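Long-range contacts in monosaccharide ABC transporter substrate-binding protein, CUT2 family (Acidothermus cellulolyticus, PDB 4RU1), which binds myo-inositol in the cleft between its two lobes and probably delivers such ligands to an ABC-type sugar importer: residues K144-V149 and G171-L176; A24-Q29 and V67-A72; T229-T234 and I249-Y254; P85-L90 and G154-E159. All coordinates share one frame; numbering follows the deposited sequence.

Contact 1 (K144-V149 and G171-L176)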
# COMPACT_ATOMS: atom_id res chain seq x y z
N LYS A 144 -0.90 25.58 -0.16
CA LYS A 144 -0.52 26.20 -1.43
C LYS A 144 0.60 25.49 -2.20
O LYS A 144 0.79 25.80 -3.34
CB LYS A 144 -0.03 27.65 -1.20
CG LYS A 144 -0.96 28.61 -0.42
CD LYS A 144 -2.31 28.83 -1.10
CE LYS A 144 -3.23 29.69 -0.21
NZ LYS A 144 -4.66 29.24 -0.29
N HIS A 145 1.46 24.72 -1.51
CA HIS A 145 2.61 24.09 -2.12
C HIS A 145 2.87 22.73 -1.46
O HIS A 145 3.44 22.63 -0.39
CB HIS A 145 3.84 24.99 -2.10
CG HIS A 145 5.01 24.37 -2.79
ND1 HIS A 145 6.25 24.97 -2.89
CD2 HIS A 145 5.11 23.21 -3.49
CE1 HIS A 145 7.07 24.18 -3.56
NE2 HIS A 145 6.41 23.09 -3.91
N VAL A 146 2.43 21.67 -2.16
CA VAL A 146 2.62 20.32 -1.62
C VAL A 146 3.89 19.62 -2.14
O VAL A 146 4.25 19.79 -3.31
CB VAL A 146 1.40 19.44 -1.93
CG1 VAL A 146 1.22 19.23 -3.42
CG2 VAL A 146 1.49 18.08 -1.20
N LEU A 147 4.58 18.91 -1.24
CA LEU A 147 5.68 18.00 -1.57
C LEU A 147 5.19 16.60 -1.37
O LEU A 147 4.83 16.20 -0.22
CB LEU A 147 6.82 18.28 -0.60
CG LEU A 147 8.02 17.41 -0.80
CD1 LEU A 147 8.68 17.69 -2.13
CD2 LEU A 147 9.04 17.63 0.32
N CYS A 148 5.18 15.83 -2.44
CA CYS A 148 4.80 14.40 -2.35
C CYS A 148 6.08 13.59 -2.31
O CYS A 148 6.94 13.76 -3.18
CB CYS A 148 4.04 13.99 -3.57
SG CYS A 148 2.33 14.54 -3.51
N VAL A 149 6.24 12.75 -1.29
CA VAL A 149 7.50 12.00 -1.04
C VAL A 149 7.26 10.57 -1.40
O VAL A 149 6.32 9.98 -0.89
CB VAL A 149 8.00 12.18 0.39
CG1 VAL A 149 9.29 11.36 0.61
CG2 VAL A 149 8.23 13.66 0.67
N GLY A 171 -2.67 24.39 -6.08
CA GLY A 171 -1.39 25.10 -5.94
C GLY A 171 -0.18 24.44 -6.57
O GLY A 171 -0.29 23.68 -7.51
N GLN A 172 1.00 24.75 -6.07
CA GLN A 172 2.24 24.18 -6.59
C GLN A 172 2.47 22.77 -6.10
O GLN A 172 2.11 22.40 -4.98
CB GLN A 172 3.42 25.04 -6.12
CG GLN A 172 4.66 24.81 -6.94
CD GLN A 172 5.84 25.63 -6.46
OE1 GLN A 172 5.71 26.56 -5.62
NE2 GLN A 172 7.02 25.29 -6.99
N TYR A 173 3.08 22.00 -6.98
CA TYR A 173 3.33 20.56 -6.74
C TYR A 173 4.75 20.20 -7.02
O TYR A 173 5.34 20.58 -8.06
CB TYR A 173 2.34 19.78 -7.62
CG TYR A 173 2.54 18.25 -7.71
CD1 TYR A 173 1.99 17.37 -6.77
CD2 TYR A 173 3.33 17.73 -8.73
CE1 TYR A 173 2.27 15.99 -6.86
CE2 TYR A 173 3.58 16.36 -8.87
CZ TYR A 173 3.05 15.50 -7.94
OH TYR A 173 3.36 14.18 -8.13
N THR A 174 5.34 19.50 -6.06
CA THR A 174 6.70 19.04 -6.16
C THR A 174 6.80 17.59 -5.70
O THR A 174 6.21 17.24 -4.68
CB THR A 174 7.62 19.90 -5.25
OG1 THR A 174 7.52 21.27 -5.62
CG2 THR A 174 9.07 19.51 -5.44
N LYS A 175 7.52 16.73 -6.45
CA LYS A 175 7.75 15.36 -6.09
C LYS A 175 9.18 15.26 -5.60
O LYS A 175 10.11 15.83 -6.24
CB LYS A 175 7.55 14.44 -7.32
CG LYS A 175 6.23 13.73 -7.41
CD LYS A 175 6.39 12.38 -8.11
CE LYS A 175 6.58 12.54 -9.57
NZ LYS A 175 6.38 11.22 -10.23
N LEU A 176 9.40 14.38 -4.62
CA LEU A 176 10.72 14.06 -4.13
C LEU A 176 10.83 12.55 -3.90
O LEU A 176 10.04 11.97 -3.12
CB LEU A 176 10.95 14.72 -2.82
CG LEU A 176 12.22 14.36 -2.06
CD1 LEU A 176 13.49 14.80 -2.79
CD2 LEU A 176 12.25 14.94 -0.67
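H145 and Q172 pair near the start of two parallel strands, 145-150 and 172-177, which helix 156-168 connects as a beta-alpha-beta unit in one Rossmann-like lobe. Five backbone hydrogen bonds zip the strands together from K144 O to L176 N, and 172-177 forms an outer edge of the sheet. With CG anti to the backbone N (chi1 -177°), the H145 side chain swings over its neighbour. Its CB rests against Q172 CB, and its CD2 lies 3.4 Å from Q172 O. The ring then covers the extended Q172 chain: Q172 CG sits 3.9 Å from the H145 ring centroid, and the amide stacks on the imidazole with the planes 14° apart. Q172 OE1 comes over the ring face near ND1, which is instead bonded to S199 OG. At the tip, H145 NE2 and T174 OG1 share a nearly straight hydrogen bond of 2.7 Å, made at the ring edge. Replacing H145 by a leucine would probably leave T174 OG1 and S199 OG without their imidazole partners and take from the Q172 amide the flat surface it stacks on. V146, C148 and Y173 lie on the other face of the sheet, where C148 and Y173 also touch C162 of the helix. There C148 SG approaches Y173 CE1 obliquely at 3.7 Å.

Contact 2 (A24-Q29 and V67-A72). With INS (1,2,3,4,5,6-hexahydroxy-cyclohexane), chain M.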
# COMPACT_ATOMS: atom_id res chain seq x y z
N ALA A 24 0.39 -19.34 -1.99
CA ALA A 24 1.58 -18.44 -2.07
C ALA A 24 1.16 -17.02 -2.09
O ALA A 24 0.37 -16.64 -3.02
CB ALA A 24 2.40 -18.70 -3.32
N MET A 25 1.63 -16.25 -1.13
CA MET A 25 1.44 -14.75 -1.16
C MET A 25 2.78 -14.13 -1.49
O MET A 25 3.79 -14.35 -0.76
CB MET A 25 0.94 -14.20 0.16
CG MET A 25 0.82 -12.72 0.26
SD MET A 25 -0.09 -12.08 1.78
CE MET A 25 -1.77 -12.36 1.17
N ILE A 26 2.83 -13.40 -2.62
CA ILE A 26 4.05 -12.89 -3.22
C ILE A 26 3.94 -11.40 -3.34
O ILE A 26 3.00 -10.86 -3.95
CB ILE A 26 4.21 -13.52 -4.58
CG1 ILE A 26 4.35 -15.04 -4.42
CG2 ILE A 26 5.47 -13.01 -5.24
CD1 ILE A 26 4.22 -15.82 -5.73
N THR A 27 4.88 -10.70 -2.71
CA THR A 27 4.82 -9.26 -2.69
C THR A 27 6.18 -8.62 -3.06
O THR A 27 7.17 -9.25 -3.38
CB THR A 27 4.38 -8.76 -1.32
OG1 THR A 27 5.55 -8.70 -0.51
CG2 THR A 27 3.32 -9.62 -0.71
N HIS A 28 6.14 -7.29 -3.14
CA HIS A 28 7.29 -6.43 -3.43
C HIS A 28 7.89 -5.77 -2.20
O HIS A 28 8.66 -4.85 -2.36
CB HIS A 28 6.84 -5.37 -4.42
CG HIS A 28 5.73 -4.49 -3.91
ND1 HIS A 28 4.39 -4.83 -4.09
CD2 HIS A 28 5.73 -3.31 -3.27
CE1 HIS A 28 3.64 -3.89 -3.58
NE2 HIS A 28 4.42 -2.96 -3.06
N GLN A 29 7.51 -6.26 -0.99
CA GLN A 29 7.93 -5.73 0.30
C GLN A 29 9.46 -5.49 0.30
O GLN A 29 10.24 -6.43 -0.02
CB GLN A 29 7.54 -6.68 1.40
CG GLN A 29 8.20 -6.37 2.71
CD GLN A 29 7.83 -7.27 3.82
OE1 GLN A 29 7.30 -8.35 3.61
NE2 GLN A 29 8.06 -6.82 5.03
N VAL A 67 10.31 -14.22 -10.54
CA VAL A 67 10.85 -15.54 -10.29
C VAL A 67 10.11 -16.21 -9.14
O VAL A 67 9.86 -17.37 -9.16
CB VAL A 67 12.35 -15.41 -10.02
CG1 VAL A 67 12.98 -16.73 -9.62
CG2 VAL A 67 13.07 -14.92 -11.28
N LEU A 68 9.78 -15.45 -8.08
CA LEU A 68 8.97 -16.00 -6.98
C LEU A 68 7.61 -16.53 -7.50
O LEU A 68 7.15 -17.49 -6.94
CB LEU A 68 8.77 -14.95 -5.86
CG LEU A 68 10.00 -14.43 -5.11
CD1 LEU A 68 9.51 -13.36 -4.21
CD2 LEU A 68 10.76 -15.51 -4.37
N ILE A 69 6.97 -15.90 -8.48
CA ILE A 69 5.69 -16.39 -9.06
C ILE A 69 5.95 -17.74 -9.70
O ILE A 69 5.18 -18.67 -9.44
CB ILE A 69 5.05 -15.42 -10.07
CG1 ILE A 69 4.71 -14.12 -9.35
CG2 ILE A 69 3.79 -16.01 -10.64
CD1 ILE A 69 4.45 -12.93 -10.25
N GLN A 70 7.00 -17.82 -10.53
CA GLN A 70 7.43 -19.09 -11.15
C GLN A 70 7.69 -20.23 -10.15
O GLN A 70 7.26 -21.37 -10.36
CB GLN A 70 8.60 -18.82 -12.10
CG GLN A 70 8.19 -17.87 -13.25
CD GLN A 70 9.30 -17.41 -14.20
OE1 GLN A 70 10.36 -16.94 -13.78
NE2 GLN A 70 9.03 -17.50 -15.50
N ASP A 71 8.35 -19.90 -9.02
CA ASP A 71 8.64 -20.87 -7.91
C ASP A 71 7.34 -21.44 -7.46
O ASP A 71 7.21 -22.62 -7.38
CB ASP A 71 9.35 -20.30 -6.68
CG ASP A 71 10.78 -19.75 -6.98
OD1 ASP A 71 11.40 -20.09 -8.04
OD2 ASP A 71 11.25 -19.00 -6.07
N ALA A 72 6.32 -20.59 -7.20
CA ALA A 72 5.02 -21.09 -6.71
C ALA A 72 4.24 -21.89 -7.81
O ALA A 72 3.65 -22.92 -7.46
CB ALA A 72 4.14 -19.92 -6.15
C1 INS M . 1.85 1.33 1.05
C2 INS M . 3.27 1.70 1.46
C3 INS M . 4.18 0.50 1.22
C4 INS M . 4.07 -0.07 -0.17
C5 INS M . 2.67 -0.47 -0.50
C6 INS M . 1.68 0.65 -0.31
O1 INS M . 0.93 2.43 1.18
O2 INS M . 3.68 2.73 0.55
O3 INS M . 5.52 0.99 1.44
O4 INS M . 4.96 -1.21 -0.33
O5 INS M . 2.52 -0.91 -1.87
O6 INS M . 0.31 0.19 -0.51
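A24 touches A72 methyl to methyl, with A24 CB 3.5 Å from A72 CB, and this pair brings the strand close to the helix. Two residues on, I26 points to the same side and carries most of the contact with its two branches, CG2 anti to the backbone N and CG1 beside it (chi1 -62°). CG2 meets L68 CB at 3.9 Å, while the longer branch carries CD1 across the helix backbone. There I26 CD1 lies 3.6 Å from L68 O and 3.7 Å from I69 CA, with I69 CG1 and A72 CB close by. No hydrogen bond crosses this interface; the side chains that meet are all apolar.

The arrangement is that of a Rossmann-like alpha/beta lobe: helix 62-74 runs from strand 52-58 to strand 79-82 and passes over strand 21-27 between them. The short segments are antiparallel, at 173°, and their axes are 9.0 Å apart. I80 of strand 79-82 joins the same apolar layer, touching both I26 and A72.

T27, at the strand end, faces away from the helix, and its OG1 accepts a hydrogen bond of 3.2 Å from Q29 N in an ST turn; Y56 OH is bonded to T27 OG1 as well. H28 follows, a buried residue lining the ligand pocket, its ND1 bonded to T83 OG1. The opposite nitrogen, H28 NE2, donates to the inositol O5 over 3.0 Å, with that oxygen in the ring plane at its edge, and is also hydrogen-bonded to O4 at 3.3 Å. W36 meets the imidazole edge-to-face. Q29 OE1 is also hydrogen-bonded to Y56 OH.

Contact 3 (T229-T234 and I249-Y254). With INS (1,2,3,4,5,6-hexahydroxy-cyclohexane), chain M.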
# COMPACT_ATOMS: atom_id res chain seq x y z
N THR A 229 -0.31 11.71 5.66
CA THR A 229 0.25 10.44 5.17
C THR A 229 -0.80 9.50 4.65
O THR A 229 -2.01 9.56 5.01
CB THR A 229 1.02 9.73 6.30
OG1 THR A 229 1.88 8.72 5.73
CG2 THR A 229 0.13 9.17 7.37
N PHE A 230 -0.32 8.58 3.83
CA PHE A 230 -1.03 7.35 3.61
C PHE A 230 -0.65 6.38 4.71
O PHE A 230 0.58 6.27 5.07
CB PHE A 230 -0.67 6.79 2.22
CG PHE A 230 -1.24 7.54 1.08
CD1 PHE A 230 -0.79 8.79 0.70
CD2 PHE A 230 -2.25 6.98 0.35
CE1 PHE A 230 -1.36 9.44 -0.35
CE2 PHE A 230 -2.85 7.63 -0.67
CZ PHE A 230 -2.40 8.85 -1.08
N ASP A 231 -1.63 5.61 5.23
CA ASP A 231 -1.46 4.44 6.13
C ASP A 231 -1.29 4.80 7.58
O ASP A 231 -0.91 5.90 7.98
CB ASP A 231 -0.23 3.57 5.71
CG ASP A 231 -0.28 3.08 4.29
OD1 ASP A 231 -1.38 2.86 3.73
OD2 ASP A 231 0.80 2.88 3.69
N PHE A 232 -1.48 3.77 8.39
CA PHE A 232 -1.21 3.82 9.81
C PHE A 232 0.01 3.00 10.16
O PHE A 232 0.29 2.03 9.49
CB PHE A 232 -2.42 3.22 10.59
CG PHE A 232 -3.60 4.13 10.67
CD1 PHE A 232 -4.48 4.29 9.63
CD2 PHE A 232 -3.75 4.93 11.78
CE1 PHE A 232 -5.57 5.15 9.73
CE2 PHE A 232 -4.82 5.84 11.88
CZ PHE A 232 -5.72 5.94 10.86
N ASN A 233 0.69 3.39 11.23
CA ASN A 233 1.48 2.46 12.05
C ASN A 233 1.13 2.75 13.52
O ASN A 233 0.18 3.52 13.79
CB ASN A 233 2.99 2.61 11.77
CG ASN A 233 3.57 3.90 12.28
OD1 ASN A 233 2.89 4.75 12.84
ND2 ASN A 233 4.86 4.08 12.02
N THR A 234 1.90 2.19 14.44
CA THR A 234 1.54 2.24 15.82
C THR A 234 1.57 3.69 16.32
O THR A 234 0.88 4.02 17.31
CB THR A 234 2.47 1.36 16.71
OG1 THR A 234 3.84 1.74 16.57
CG2 THR A 234 2.36 -0.07 16.32
N ILE A 249 -4.63 8.39 5.37
CA ILE A 249 -5.53 7.67 4.48
C ILE A 249 -5.38 6.18 4.73
O ILE A 249 -4.30 5.61 4.53
CB ILE A 249 -5.25 7.98 3.01
CG1 ILE A 249 -5.43 9.50 2.73
CG2 ILE A 249 -6.10 7.13 2.13
CD1 ILE A 249 -4.94 9.95 1.36
N ASP A 250 -6.46 5.54 5.15
CA ASP A 250 -6.45 4.12 5.44
C ASP A 250 -6.90 3.33 4.19
O ASP A 250 -7.94 3.65 3.61
CB ASP A 250 -7.45 3.90 6.57
CG ASP A 250 -7.42 2.52 7.16
OD1 ASP A 250 -6.57 1.62 6.86
OD2 ASP A 250 -8.33 2.33 8.00
N GLN A 251 -6.05 2.37 3.83
CA GLN A 251 -6.32 1.39 2.78
C GLN A 251 -6.65 0.01 3.29
O GLN A 251 -6.87 -0.93 2.49
CB GLN A 251 -5.18 1.27 1.75
CG GLN A 251 -3.91 0.65 2.32
CD GLN A 251 -2.81 0.43 1.28
OE1 GLN A 251 -1.67 0.97 1.41
NE2 GLN A 251 -3.10 -0.40 0.32
N GLN A 252 -6.63 -0.16 4.61
CA GLN A 252 -6.94 -1.42 5.31
C GLN A 252 -6.12 -2.58 4.77
O GLN A 252 -6.64 -3.57 4.22
CB GLN A 252 -8.42 -1.73 5.31
CG GLN A 252 -9.27 -0.69 5.99
CD GLN A 252 -10.71 -1.11 5.97
OE1 GLN A 252 -11.38 -1.00 4.89
NE2 GLN A 252 -11.15 -1.71 7.04
N PRO A 253 -4.80 -2.50 5.05
CA PRO A 253 -3.99 -3.69 4.74
C PRO A 253 -4.40 -4.99 5.33
O PRO A 253 -4.16 -6.04 4.68
CB PRO A 253 -2.59 -3.31 5.27
CG PRO A 253 -2.85 -2.21 6.25
CD PRO A 253 -4.01 -1.44 5.69
N TYR A 254 -4.99 -4.98 6.52
CA TYR A 254 -5.44 -6.22 7.11
C TYR A 254 -6.46 -6.86 6.22
O TYR A 254 -6.47 -8.08 6.00
CB TYR A 254 -6.01 -5.97 8.50
CG TYR A 254 -6.43 -7.21 9.33
CD1 TYR A 254 -7.67 -7.82 9.12
CD2 TYR A 254 -5.56 -7.79 10.30
CE1 TYR A 254 -8.06 -8.92 9.88
CE2 TYR A 254 -5.96 -8.88 11.09
CZ TYR A 254 -7.21 -9.42 10.88
OH TYR A 254 -7.60 -10.45 11.70
C1 INS M . 1.85 1.33 1.05
C2 INS M . 3.27 1.70 1.46
C3 INS M . 4.18 0.50 1.22
C4 INS M . 4.07 -0.07 -0.17
C5 INS M . 2.67 -0.47 -0.50
C6 INS M . 1.68 0.65 -0.31
O1 INS M . 0.93 2.43 1.18
O2 INS M . 3.68 2.73 0.55
O3 INS M . 5.52 0.99 1.44
O4 INS M . 4.96 -1.21 -0.33
O5 INS M . 2.52 -0.91 -1.87
O6 INS M . 0.31 0.19 -0.51
O HOH W 1 -3.42 4.24 2.23
O HOH W 2 -3.54 1.91 5.42
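I249 lays its CD1 methyl over one face of the F230 ring, 3.8 Å from the centroid and 18° off the normal, a CH-pi contact between two side chains that run alongside each other. F230 and I249 form a parallel beta bridge, in which T229 O accepts from I249 N and I249 O accepts from D231 N at 2.8 Å. One residue further on, D250 CB meets the edge of the F232 ring at CE1, 3.9 Å away. D250 OD1 takes the backbone N-H of Q252 in an Asx turn, and OD2 forms a salt bridge with R304.

Past the strand ends, D231 OD2 accepts from inositol O1 at 2.6 Å. With Q251 CG between the backbone N and the carbonyl carbon (chi1 68°), the chain extends to put OE1 within 2.9 Å of inositol O6, which donates to it. D231 OD1 and Q251 OE1 are two acceptors only 3.0 Å apart, so they do not bond to each other; Q251 OE1 also has a weak bond with R161 NH2. One water donates to both D231 OD1, at 2.9 Å, and I249 O, while a second water accepts from Q251 N. Q251 NE2 is held by E256. An alanine in place of D231 would be likely to leave inositol O1 without this acceptor and the first water without one of its two ties.

Polar residues just past the C-terminal ends of parallel strands line the ligand cleft in this two-lobed periplasmic binding protein fold, as D231 and Q251 do here.

Contact 4 (P85-L90 and G154-E159). With INS (1,2,3,4,5,6-hexahydroxy-cyclohexane), chain M.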
# COMPACT_ATOMS: atom_id res chain seq x y z
N PRO A 85 3.34 -4.09 -8.64
CA PRO A 85 3.85 -2.74 -8.69
C PRO A 85 4.47 -2.38 -10.03
O PRO A 85 4.64 -1.24 -10.38
CB PRO A 85 4.88 -2.70 -7.56
CG PRO A 85 5.39 -4.13 -7.49
CD PRO A 85 4.08 -4.91 -7.66
N ASP A 86 5.01 -3.37 -10.74
CA ASP A 86 5.72 -3.14 -12.02
C ASP A 86 5.11 -4.09 -13.04
O ASP A 86 5.61 -5.20 -13.26
CB ASP A 86 7.20 -3.49 -11.77
CG ASP A 86 8.12 -3.19 -12.93
OD1 ASP A 86 7.65 -2.93 -14.08
OD2 ASP A 86 9.34 -3.23 -12.65
N PRO A 87 3.99 -3.72 -13.68
CA PRO A 87 3.28 -4.60 -14.61
C PRO A 87 4.16 -5.16 -15.74
O PRO A 87 4.16 -6.37 -15.93
CB PRO A 87 2.10 -3.74 -15.09
CG PRO A 87 1.88 -2.80 -13.89
CD PRO A 87 3.26 -2.46 -13.47
N PRO A 88 5.01 -4.32 -16.40
CA PRO A 88 5.81 -4.94 -17.49
C PRO A 88 6.63 -6.14 -17.02
O PRO A 88 6.84 -7.11 -17.77
CB PRO A 88 6.77 -3.81 -17.90
CG PRO A 88 6.00 -2.57 -17.58
CD PRO A 88 5.35 -2.89 -16.26
N ALA A 89 7.14 -6.04 -15.78
CA ALA A 89 8.05 -7.06 -15.25
C ALA A 89 7.35 -8.30 -14.71
O ALA A 89 7.99 -9.37 -14.56
CB ALA A 89 8.90 -6.45 -14.17
N LEU A 90 6.03 -8.20 -14.46
CA LEU A 90 5.31 -9.21 -13.67
C LEU A 90 4.17 -9.85 -14.39
O LEU A 90 3.85 -10.99 -14.11
CB LEU A 90 4.75 -8.59 -12.40
CG LEU A 90 5.86 -8.22 -11.43
CD1 LEU A 90 5.32 -7.31 -10.34
CD2 LEU A 90 6.61 -9.42 -10.82
N GLY A 154 9.42 3.71 -9.83
CA GLY A 154 8.89 2.71 -10.78
C GLY A 154 7.82 1.81 -10.17
O GLY A 154 7.71 0.66 -10.56
N GLN A 155 7.05 2.33 -9.21
CA GLN A 155 5.98 1.54 -8.61
C GLN A 155 4.61 2.18 -8.91
O GLN A 155 4.35 3.32 -8.45
CB GLN A 155 6.21 1.37 -7.12
CG GLN A 155 7.37 0.42 -6.87
CD GLN A 155 7.49 -0.09 -5.48
OE1 GLN A 155 6.61 0.02 -4.64
NE2 GLN A 155 8.61 -0.68 -5.19
N VAL A 156 3.77 1.48 -9.66
CA VAL A 156 2.58 2.12 -10.26
C VAL A 156 1.69 2.66 -9.12
O VAL A 156 0.93 3.67 -9.29
CB VAL A 156 1.75 1.21 -11.18
CG1 VAL A 156 2.51 0.91 -12.45
CG2 VAL A 156 1.23 -0.06 -10.53
N GLN A 157 1.62 1.94 -8.01
CA GLN A 157 0.69 2.32 -6.93
C GLN A 157 1.10 3.61 -6.23
O GLN A 157 0.25 4.37 -5.73
CB GLN A 157 0.47 1.22 -5.91
CG GLN A 157 1.59 0.99 -4.89
CD GLN A 157 2.87 0.35 -5.43
OE1 GLN A 157 3.05 0.09 -6.62
NE2 GLN A 157 3.70 -0.01 -4.47
N LEU A 158 2.40 3.87 -6.20
CA LEU A 158 2.93 5.10 -5.65
C LEU A 158 2.79 6.22 -6.66
O LEU A 158 2.33 7.34 -6.28
CB LEU A 158 4.40 4.90 -5.24
CG LEU A 158 4.66 3.86 -4.14
CD1 LEU A 158 6.13 3.85 -3.76
CD2 LEU A 158 3.71 4.02 -2.94
N GLU A 159 3.15 5.97 -7.92
CA GLU A 159 3.05 7.01 -8.90
C GLU A 159 1.61 7.47 -9.08
O GLU A 159 1.34 8.63 -9.27
CB GLU A 159 3.66 6.53 -10.27
CG GLU A 159 5.13 6.22 -10.13
CD GLU A 159 6.04 7.43 -9.93
OE1 GLU A 159 5.68 8.57 -10.24
OE2 GLU A 159 7.12 7.16 -9.39
C1 INS M . 1.85 1.33 1.05
C2 INS M . 3.27 1.70 1.46
C3 INS M . 4.18 0.50 1.22
C4 INS M . 4.07 -0.07 -0.17
C5 INS M . 2.67 -0.47 -0.50
C6 INS M . 1.68 0.65 -0.31
O1 INS M . 0.93 2.43 1.18
O2 INS M . 3.68 2.73 0.55
O3 INS M . 5.52 0.99 1.44
O4 INS M . 4.96 -1.21 -0.33
O5 INS M . 2.52 -0.91 -1.87
O6 INS M . 0.31 0.19 -0.51
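V156 N donates a 2.9 Å hydrogen bond to P85 O, nearly straight at 166° and in the carbonyl plane on a lone pair, tying the beginnings of helices 87-99 and 156-168 together. The same carbonyl oxygen is flanked by V156 CG2 at 3.6 Å and by the CA of Q155. V156 CG1 touches the P87 ring at its CD, also at 3.6 Å. D86, the N-cap of its helix, has S62 OG as partner for OD2.

P85 CB lies 3.5 Å from Q157 OE1, a buried oxygen for which the model offers no hydrogen-bond partner. The other end of that amide is well engaged. Bent at chi2 (-72°), the Q157 chain folds back so that NE2 donates to Q155 OE1 at 2.9 Å and to inositol O5 at 3.0 Å. The first of these bonds leaves the amide plane somewhat and probably helps fix the rotation of the group. L158 CD2 comes within 3.7 Å of inositol O2, a van der Waals contact of a methyl with a hydroxyl.

Because the two helices belong to different lobes, this is an inter-lobe contact beside the bound ligand, consistent with the closed, ligand-bound form of a periplasmic binding protein.

In the fold
Contact 2 packs a helix on the sheet of one lobe, contacts 1 and 3 join strands within the sheet of the other, and contact 4 bridges the two lobes. Contacts 1 and 2 are on opposite sides of the chain's centre, with centres 34 Å apart. Along the chain contact 2 closes first, contacts 4 and 1 interleave through helix 156-168, and contact 3 comes last. Contacts 1 and 4 meet in the salt bridge K175-E159; contacts 2 and 4, centres 15 Å apart, pack H28 against P85 and Q157. Contacts 2, 3 and 4 bring segments far apart in sequence round the inositol, consistent with a closed cleft; contact 1 lies at the outer edge of its sheet.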